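Local coordinates for glycoprotein (Chandipura virus, PDB 5MDM) that probably attaches the virus to host receptors and, through acid-triggered conformational changes in the endosome, drives fusion of the viral and endosomal membranes, at residues G35-A49 with G179-K193. Numbering follows the deposited sequence.
With SO4 (sulfate ion), chain G.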
ATOM      1  N   GLY A  35     -39.067  15.850  -6.653  1.00149.12           N
ATOM      2  CA  GLY A  35     -38.828  16.973  -5.768  1.00152.34           C
ATOM      3  C   GLY A  35     -37.374  17.374  -5.658  1.00155.27           C
ATOM      4  O   GLY A  35     -37.041  18.309  -4.935  1.00155.07           O
ATOM      5  N   LEU A  36     -36.503  16.673  -6.375  1.00126.72           N
ATOM      6  CA  LEU A  36     -35.070  16.930  -6.273  1.00124.29           C
ATOM      7  C   LEU A  36     -34.554  17.906  -7.324  1.00109.15           C
ATOM      8  O   LEU A  36     -34.860  17.797  -8.511  1.00106.09           O
ATOM      9  CB  LEU A  36     -34.263  15.626  -6.285  1.00130.51           C
ATOM     10  CG  LEU A  36     -33.859  15.083  -4.904  1.00129.18           C
ATOM     11  CD1 LEU A  36     -32.870  16.014  -4.222  1.00123.18           C
ATOM     12  CD2 LEU A  36     -35.069  14.862  -4.006  1.00130.20           C
ATOM     13  N   GLN A  37     -33.773  18.867  -6.850  1.00102.05           N
ATOM     14  CA  GLN A  37     -33.149  19.877  -7.682  1.00 99.76           C
ATOM     15  C   GLN A  37     -31.647  19.786  -7.466  1.00 91.38           C
ATOM     16  O   GLN A  37     -31.193  19.538  -6.349  1.00 90.17           O
ATOM     17  CB  GLN A  37     -33.645  21.262  -7.264  1.00105.88           C
ATOM     18  CG  GLN A  37     -32.946  22.416  -7.951  1.00104.86           C
ATOM     19  CD  GLN A  37     -33.318  22.523  -9.410  1.00114.77           C
ATOM     20  OE1 GLN A  37     -34.494  22.669  -9.754  1.00121.70           O
ATOM     21  NE2 GLN A  37     -32.318  22.444 -10.283  1.00111.47           N
ATOM     22  N   GLU A  38     -30.872  19.972  -8.527  1.00 85.25           N
ATOM     23  CA  GLU A  38     -29.421  19.962  -8.399  1.00 71.06           C
ATOM     24  C   GLU A  38     -28.795  21.290  -8.811  1.00 75.56           C
ATOM     25  O   GLU A  38     -29.272  21.963  -9.720  1.00 84.28           O
ATOM     26  CB  GLU A  38     -28.811  18.827  -9.210  1.00 67.03           C
ATOM     27  CG  GLU A  38     -28.939  17.466  -8.567  1.00 79.26           C
ATOM     28  CD  GLU A  38     -28.230  16.387  -9.360  1.00 97.72           C
ATOM     29  OE1 GLU A  38     -28.217  15.224  -8.907  1.00104.94           O
ATOM     30  OE2 GLU A  38     -27.681  16.700 -10.439  1.00110.93           O
ATOM     31  N   GLU A  39     -27.727  21.662  -8.117  1.00 74.82           N
ATOM     32  CA  GLU A  39     -26.961  22.856  -8.435  1.00 77.60           C
ATOM     33  C   GLU A  39     -25.498  22.579  -8.137  1.00 82.55           C
ATOM     34  O   GLU A  39     -25.166  21.984  -7.108  1.00 84.99           O
ATOM     35  CB  GLU A  39     -27.427  24.049  -7.604  1.00 79.68           C
ATOM     36  CG  GLU A  39     -28.738  24.666  -8.042  1.00 86.94           C
ATOM     37  CD  GLU A  39     -29.143  25.835  -7.164  1.00100.03           C
ATOM     38  OE1 GLU A  39     -28.269  26.663  -6.836  1.00103.39           O
ATOM     39  OE2 GLU A  39     -30.331  25.919  -6.795  1.00111.58           O
ATOM     40  N   SER A  40     -24.625  23.015  -9.037  1.00 74.02           N
ATOM     41  CA  SER A  40     -23.202  22.762  -8.887  1.00 64.68           C
ATOM     42  C   SER A  40     -22.415  24.047  -8.677  1.00 65.88           C
ATOM     43  O   SER A  40     -22.824  25.123  -9.118  1.00 78.81           O
ATOM     44  CB  SER A  40     -22.666  22.026 -10.112  1.00 72.44           C
ATOM     45  OG  SER A  40     -23.374  20.822 -10.336  1.00 77.68           O
ATOM     46  N   PHE A  41     -21.284  23.927  -7.994  1.00 55.64           N
ATOM     47  CA  PHE A  41     -20.376  25.053  -7.824  1.00 66.02           C
ATOM     48  C   PHE A  41     -18.924  24.611  -8.005  1.00 74.85           C
ATOM     49  O   PHE A  41     -18.568  23.474  -7.684  1.00 75.31           O
ATOM     50  CB  PHE A  41     -20.589  25.731  -6.466  1.00 55.26           C
ATOM     51  CG  PHE A  41     -20.341  24.838  -5.290  1.00 58.54           C
ATOM     52  CD1 PHE A  41     -19.103  24.827  -4.659  1.00 69.83           C
ATOM     53  CD2 PHE A  41     -21.349  24.014  -4.803  1.00 63.66           C
ATOM     54  CE1 PHE A  41     -18.868  24.000  -3.562  1.00 72.53           C
ATOM     55  CE2 PHE A  41     -21.122  23.176  -3.706  1.00 65.76           C
ATOM     56  CZ  PHE A  41     -19.880  23.173  -3.086  1.00 64.90           C
ATOM     57  N   LEU A  42     -18.095  25.505  -8.544  1.00 69.98           N
ATOM     58  CA  LEU A  42     -16.679  25.205  -8.723  1.00 61.05           C
ATOM     59  C   LEU A  42     -16.006  25.092  -7.371  1.00 57.97           C
ATOM     60  O   LEU A  42     -16.200  25.935  -6.498  1.00 69.83           O
ATOM     61  CB  LEU A  42     -15.992  26.284  -9.543  1.00 55.88           C
ATOM     62  CG  LEU A  42     -14.502  26.101  -9.803  1.00 56.25           C
ATOM     63  CD1 LEU A  42     -14.227  24.797 -10.523  1.00 55.39           C
ATOM     64  CD2 LEU A  42     -14.000  27.254 -10.625  1.00 74.75           C
ATOM     65  N   SER A  43     -15.218  24.044  -7.191  1.00 56.20           N
ATOM     66  CA  SER A  43     -14.594  23.816  -5.901  1.00 65.94           C
ATOM     67  C   SER A  43     -13.159  23.319  -6.032  1.00 67.87           C
ATOM     68  O   SER A  43     -12.591  23.252  -7.123  1.00 63.44           O
ATOM     69  CB  SER A  43     -15.434  22.842  -5.066  1.00 66.05           C
ATOM     70  OG  SER A  43     -14.832  22.571  -3.814  1.00 69.00           O
ATOM     71  N   SER A  44     -12.582  22.975  -4.894  1.00 69.44           N
ATOM     72  CA  SER A  44     -11.198  22.573  -4.830  1.00 64.75           C
ATOM     73  C   SER A  44     -11.114  21.525  -3.735  1.00 66.98           C
ATOM     74  O   SER A  44     -11.801  21.634  -2.721  1.00 67.89           O
ATOM     75  CB  SER A  44     -10.340  23.791  -4.491  1.00 57.40           C
ATOM     76  OG  SER A  44      -8.980  23.446  -4.329  1.00 88.11           O
ATOM     77  N   THR A  45     -10.297  20.501  -3.937  1.00 61.99           N
ATOM     78  CA  THR A  45     -10.152  19.471  -2.915  1.00 59.86           C
ATOM     79  C   THR A  45      -8.702  19.022  -2.783  1.00 60.73           C
ATOM     80  O   THR A  45      -7.999  18.877  -3.784  1.00 59.77           O
ATOM     81  CB  THR A  45     -11.105  18.265  -3.159  1.00 60.93           C
ATOM     82  OG1 THR A  45     -11.348  17.590  -1.922  1.00 65.52           O
ATOM     83  CG2 THR A  45     -10.536  17.284  -4.168  1.00 55.42           C
ATOM     84  N   PRO A  46      -8.240  18.830  -1.538  1.00 65.53           N
ATOM     85  CA  PRO A  46      -6.856  18.416  -1.281  1.00 69.15           C
ATOM     86  C   PRO A  46      -6.609  16.977  -1.724  1.00 68.58           C
ATOM     87  O   PRO A  46      -7.362  16.079  -1.362  1.00 63.55           O
ATOM     88  CB  PRO A  46      -6.735  18.547   0.234  1.00 68.63           C
ATOM     89  CG  PRO A  46      -8.117  18.395   0.729  1.00 72.83           C
ATOM     90  CD  PRO A  46      -8.992  19.031  -0.292  1.00 65.91           C
ATOM     91  N   ILE A  47      -5.560  16.767  -2.509  1.00 65.67           N
ATOM     92  CA  ILE A  47      -5.295  15.461  -3.093  1.00 65.77           C
ATOM     93  C   ILE A  47      -4.023  14.820  -2.567  1.00 71.33           C
ATOM     94  O   ILE A  47      -3.587  13.789  -3.078  1.00 79.59           O
ATOM     95  CB  ILE A  47      -5.151  15.566  -4.600  1.00 60.03           C
ATOM     96  CG1 ILE A  47      -3.920  16.406  -4.943  1.00 61.65           C
ATOM     97  CG2 ILE A  47      -6.392  16.169  -5.177  1.00 62.88           C
ATOM     98  CD1 ILE A  47      -3.710  16.588  -6.416  1.00 65.07           C
ATOM     99  N   GLY A  48      -3.422  15.431  -1.557  1.00 71.68           N
ATOM    100  CA  GLY A  48      -2.234  14.862  -0.957  1.00 80.02           C
ATOM    101  C   GLY A  48      -1.267  15.886  -0.414  1.00 88.09           C
ATOM    102  O   GLY A  48      -1.223  17.036  -0.865  1.00 87.95           O
ATOM    103  N   ALA A  49      -0.486  15.460   0.572  1.00 89.35           N
ATOM    104  CA  ALA A  49       0.553  16.304   1.128  1.00 90.03           C
ATOM    105  C   ALA A  49       1.784  16.205   0.254  1.00 99.01           C
ATOM    106  O   ALA A  49       2.306  15.121   0.015  1.00111.79           O
ATOM    107  CB  ALA A  49       0.879  15.885   2.539  1.00 91.63           C
ATOM    108  N   GLY A 179       0.805  22.843   3.082  1.00 91.02           N
ATOM    109  CA  GLY A 179       1.613  21.691   2.746  1.00 96.74           C
ATOM    110  C   GLY A 179       0.805  20.683   1.958  1.00 91.00           C
ATOM    111  O   GLY A 179       1.090  19.488   1.981  1.00 86.49           O
ATOM    112  N   GLN A 180      -0.203  21.172   1.248  1.00 91.08           N
ATOM    113  CA  GLN A 180      -1.166  20.305   0.590  1.00 80.52           C
ATOM    114  C   GLN A 180      -1.435  20.750  -0.846  1.00 85.26           C
ATOM    115  O   GLN A 180      -1.585  21.945  -1.121  1.00 93.01           O
ATOM    116  CB  GLN A 180      -2.471  20.314   1.383  1.00 69.66           C
ATOM    117  CG  GLN A 180      -3.332  19.100   1.162  1.00 87.98           C
ATOM    118  CD  GLN A 180      -2.841  17.906   1.942  1.00103.23           C
ATOM    119  OE1 GLN A 180      -1.955  18.029   2.795  1.00102.31           O
ATOM    120  NE2 GLN A 180      -3.414  16.739   1.661  1.00103.46           N
ATOM    121  N   SER A 181      -1.495  19.787  -1.758  1.00 81.13           N
ATOM    122  CA  SER A 181      -1.860  20.070  -3.140  1.00 75.31           C
ATOM    123  C   SER A 181      -3.360  19.900  -3.348  1.00 77.83           C
ATOM    124  O   SER A 181      -3.994  19.072  -2.697  1.00 82.07           O
ATOM    125  CB  SER A 181      -1.097  19.157  -4.091  1.00 68.37           C
ATOM    126  OG  SER A 181       0.295  19.322  -3.917  1.00 81.26           O
ATOM    127  N   PHE A 182      -3.924  20.685  -4.258  1.00 71.59           N
ATOM    128  CA  PHE A 182      -5.358  20.639  -4.509  1.00 56.58           C
ATOM    129  C   PHE A 182      -5.684  20.297  -5.953  1.00 61.92           C
ATOM    130  O   PHE A 182      -4.792  20.159  -6.793  1.00 75.53           O
ATOM    131  CB  PHE A 182      -6.006  21.965  -4.132  1.00 51.91           C
ATOM    132  CG  PHE A 182      -6.074  22.200  -2.661  1.00 54.12           C
ATOM    133  CD1 PHE A 182      -4.947  22.582  -1.955  1.00 52.92           C
ATOM    134  CD2 PHE A 182      -7.267  22.035  -1.978  1.00 55.06           C
ATOM    135  CE1 PHE A 182      -5.004  22.802  -0.593  1.00 63.22           C
ATOM    136  CE2 PHE A 182      -7.334  22.251  -0.615  1.00 72.74           C
ATOM    137  CZ  PHE A 182      -6.198  22.636   0.079  1.00 76.46           C
ATOM    138  N   THR A 183      -6.972  20.140  -6.229  1.00 67.14           N
ATOM    139  CA  THR A 183      -7.445  20.015  -7.599  1.00 72.02           C
ATOM    140  C   THR A 183      -8.827  20.635  -7.745  1.00 71.26           C
ATOM    141  O   THR A 183      -9.653  20.565  -6.829  1.00 77.07           O
ATOM    142  CB  THR A 183      -7.492  18.555  -8.079  1.00 72.11           C
ATOM    143  OG1 THR A 183      -7.826  18.531  -9.472  1.00 84.53           O
ATOM    144  CG2 THR A 183      -8.546  17.766  -7.318  1.00 64.71           C
ATOM    145  N   PRO A 184      -9.076  21.266  -8.898  1.00 58.10           N
ATOM    146  CA  PRO A 184     -10.411  21.795  -9.172  1.00 53.83           C
ATOM    147  C   PRO A 184     -11.419  20.656  -9.272  1.00 64.17           C
ATOM    148  O   PRO A 184     -11.084  19.530  -9.636  1.00 64.90           O
ATOM    149  CB  PRO A 184     -10.241  22.512 -10.516  1.00 56.55           C
ATOM    150  CG  PRO A 184      -9.012  21.943 -11.112  1.00 56.74           C
ATOM    151  CD  PRO A 184      -8.121  21.584  -9.966  1.00 56.44           C
ATOM    152  N   LEU A 185     -12.663  20.962  -8.949  1.00 63.12           N
ATOM    153  CA  LEU A 185     -13.654  19.932  -8.750  1.00 52.35           C
ATOM    154  C   LEU A 185     -15.019  20.580  -8.849  1.00 56.71           C
ATOM    155  O   LEU A 185     -15.275  21.595  -8.213  1.00 68.37           O
ATOM    156  CB  LEU A 185     -13.464  19.353  -7.350  1.00 56.13           C
ATOM    157  CG  LEU A 185     -14.330  18.185  -6.912  1.00 61.69           C
ATOM    158  CD1 LEU A 185     -14.011  16.986  -7.770  1.00 77.14           C
ATOM    159  CD2 LEU A 185     -14.079  17.875  -5.455  1.00 52.51           C
ATOM    160  N   THR A 186     -15.896  20.020  -9.667  1.00 58.13           N
ATOM    161  CA  THR A 186     -17.283  20.443  -9.632  1.00 56.59           C
ATOM    162  C   THR A 186     -17.969  19.680  -8.509  1.00 67.85           C
ATOM    163  O   THR A 186     -17.981  18.442  -8.495  1.00 70.46           O
ATOM    164  CB  THR A 186     -18.005  20.174 -10.956  1.00 58.15           C
ATOM    165  OG1 THR A 186     -17.440  20.995 -11.979  1.00 60.49           O
ATOM    166  CG2 THR A 186     -19.478  20.499 -10.832  1.00 55.67           C
ATOM    167  N   VAL A 187     -18.504  20.424  -7.548  1.00 66.53           N
ATOM    168  CA  VAL A 187     -19.297  19.830  -6.484  1.00 62.63           C
ATOM    169  C   VAL A 187     -20.756  20.148  -6.751  1.00 64.42           C
ATOM    170  O   VAL A 187     -21.104  21.285  -7.042  1.00 69.26           O
ATOM    171  CB  VAL A 187     -18.883  20.347  -5.099  1.00 58.13           C
ATOM    172  CG1 VAL A 187     -19.832  19.830  -4.037  1.00 55.49           C
ATOM    173  CG2 VAL A 187     -17.465  19.916  -4.788  1.00 66.38           C
ATOM    174  N   THR A 188     -21.603  19.129  -6.677  1.00 65.99           N
ATOM    175  CA  THR A 188     -23.020  19.278  -6.966  1.00 58.68           C
ATOM    176  C   THR A 188     -23.857  19.136  -5.707  1.00 66.41           C
ATOM    177  O   THR A 188     -23.656  18.218  -4.909  1.00 79.13           O
ATOM    178  CB  THR A 188     -23.488  18.230  -7.970  1.00 59.91           C
ATOM    179  OG1 THR A 188     -22.763  18.384  -9.195  1.00 67.93           O
ATOM    180  CG2 THR A 188     -24.971  18.383  -8.233  1.00 65.36           C
ATOM    181  N   VAL A 189     -24.798  20.058  -5.539  1.00 60.94           N
ATOM    182  CA  VAL A 189     -25.691  20.063  -4.394  1.00 62.41           C
ATOM    183  C   VAL A 189     -27.058  19.561  -4.826  1.00 64.62           C
ATOM    184  O   VAL A 189     -27.631  20.069  -5.781  1.00 78.14           O
ATOM    185  CB  VAL A 189     -25.854  21.492  -3.839  1.00 72.55           C
ATOM    186  CG1 VAL A 189     -26.865  21.512  -2.719  1.00 83.85           C
ATOM    187  CG2 VAL A 189     -24.525  22.034  -3.356  1.00 77.76           C
ATOM    188  N   ALA A 190     -27.578  18.558  -4.129  1.00 67.14           N
ATOM    189  CA  ALA A 190     -28.932  18.072  -4.382  1.00 68.44           C
ATOM    190  C   ALA A 190     -29.835  18.371  -3.188  1.00 73.62           C
ATOM    191  O   ALA A 190     -29.474  18.115  -2.040  1.00 81.63           O
ATOM    192  CB  ALA A 190     -28.922  16.586  -4.679  1.00 67.61           C
ATOM    193  N   TYR A 191     -31.010  18.916  -3.461  1.00 69.32           N
ATOM    194  CA  TYR A 191     -31.904  19.313  -2.388  1.00 76.91           C
ATOM    195  C   TYR A 191     -33.354  19.278  -2.827  1.00 93.43           C
ATOM    196  O   TYR A 191     -33.648  19.304  -4.022  1.00 99.80           O
ATOM    197  CB  TYR A 191     -31.548  20.714  -1.899  1.00 73.69           C
ATOM    198  CG  TYR A 191     -31.672  21.792  -2.952  1.00 70.57           C
ATOM    199  CD1 TYR A 191     -32.844  22.518  -3.098  1.00 79.23           C
ATOM    200  CD2 TYR A 191     -30.609  22.093  -3.790  1.00 74.80           C
ATOM    201  CE1 TYR A 191     -32.952  23.508  -4.053  1.00 89.72           C
ATOM    202  CE2 TYR A 191     -30.709  23.077  -4.747  1.00 76.29           C
ATOM    203  CZ  TYR A 191     -31.879  23.784  -4.875  1.00 80.88           C
ATOM    204  OH  TYR A 191     -31.977  24.768  -5.830  1.00 79.41           O
ATOM    205  N   ASP A 192     -34.259  19.227  -1.854  1.00 97.79           N
ATOM    206  CA  ASP A 192     -35.681  19.201  -2.153  1.00110.63           C
ATOM    207  C   ASP A 192     -36.119  20.543  -2.736  1.00113.18           C
ATOM    208  O   ASP A 192     -36.006  21.585  -2.086  1.00105.38           O
ATOM    209  CB  ASP A 192     -36.489  18.852  -0.904  1.00121.20           C
ATOM    210  CG  ASP A 192     -37.896  18.401  -1.231  1.00130.12           C
ATOM    211  OD1 ASP A 192     -38.346  17.394  -0.644  1.00132.08           O
ATOM    212  OD2 ASP A 192     -38.549  19.051  -2.076  1.00135.19           O
ATOM    213  N   LYS A 193     -36.607  20.500  -3.971  1.00119.23           N
ATOM    214  CA  LYS A 193     -36.957  21.693  -4.738  1.00116.40           C
ATOM    215  C   LYS A 193     -37.994  22.559  -4.029  1.00120.79           C
ATOM    216  O   LYS A 193     -37.986  23.784  -4.151  1.00123.37           O
ATOM    217  CB  LYS A 193     -37.490  21.273  -6.109  1.00114.55           C
ATOM    218  CG  LYS A 193     -37.719  22.408  -7.080  1.00114.70           C
ATOM    219  CD  LYS A 193     -38.561  21.947  -8.266  1.00123.40           C
ATOM    220  CE  LYS A 193     -37.893  20.816  -9.038  1.00121.32           C
ATOM    221  NZ  LYS A 193     -38.729  20.373 -10.192  1.00120.58           N
TER
HETATM  222  S   SO4 G 501     -15.249  17.619 -12.754  1.00 69.09           S
HETATM  223  O1  SO4 G 501     -14.684  18.338 -11.615  1.00 80.52           O
HETATM  224  O2  SO4 G 501     -16.071  16.516 -12.289  1.00 62.90           O
HETATM  225  O3  SO4 G 501     -16.097  18.505 -13.545  1.00 77.16           O
HETATM  226  O4  SO4 G 501     -14.146  17.117 -13.561  1.00 70.53           O
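Phe41 and Val187 face each other in a long antiparallel β-ladder of this class III fusion glycoprotein, where strand 36-49, mostly within the probable fusion-peptide region, pairs with strand 180-192, some 130 residues further on; strand 202-205 follows in the same sheet. The two side chains run side by side in the same direction. Val187 CB sits over one face of the Phe41 ring, 4.0 Å from its centroid, while Val189 CG2 meets the ring edge in plane, 3.6 Å from Phe41 CE2. On the sheet face that carries these residues, Phe41 and Tyr191 both hold CG between backbone N and carbonyl carbon (chi1 61° in each), which turns their rings over the neighbouring strand. Gln37 CB accordingly lies above the Tyr191 ring, offset toward its rim, with the amide plane 43° from that of the ring. Phe204 touches Val187 and Val189, and Ile244 packs on Val189 and Tyr191. The other face is more polar: Ser40 OG and Thr188 OG1 share a hydrogen bond of 2.8 Å, and Glu38 forms a salt bridge with Lys205. Farther along, Pro46 packs its CB over the Phe182 ring, 4.2 Å from the centroid, and Arg225 adds a cation-pi contact to that ring. Near mid-ladder a sulfate, probably from the crystallisation liquor, accepts a 2.8 Å hydrogen bond at O1 from Thr186 N and a longer one at O3 from Thr186 OG1.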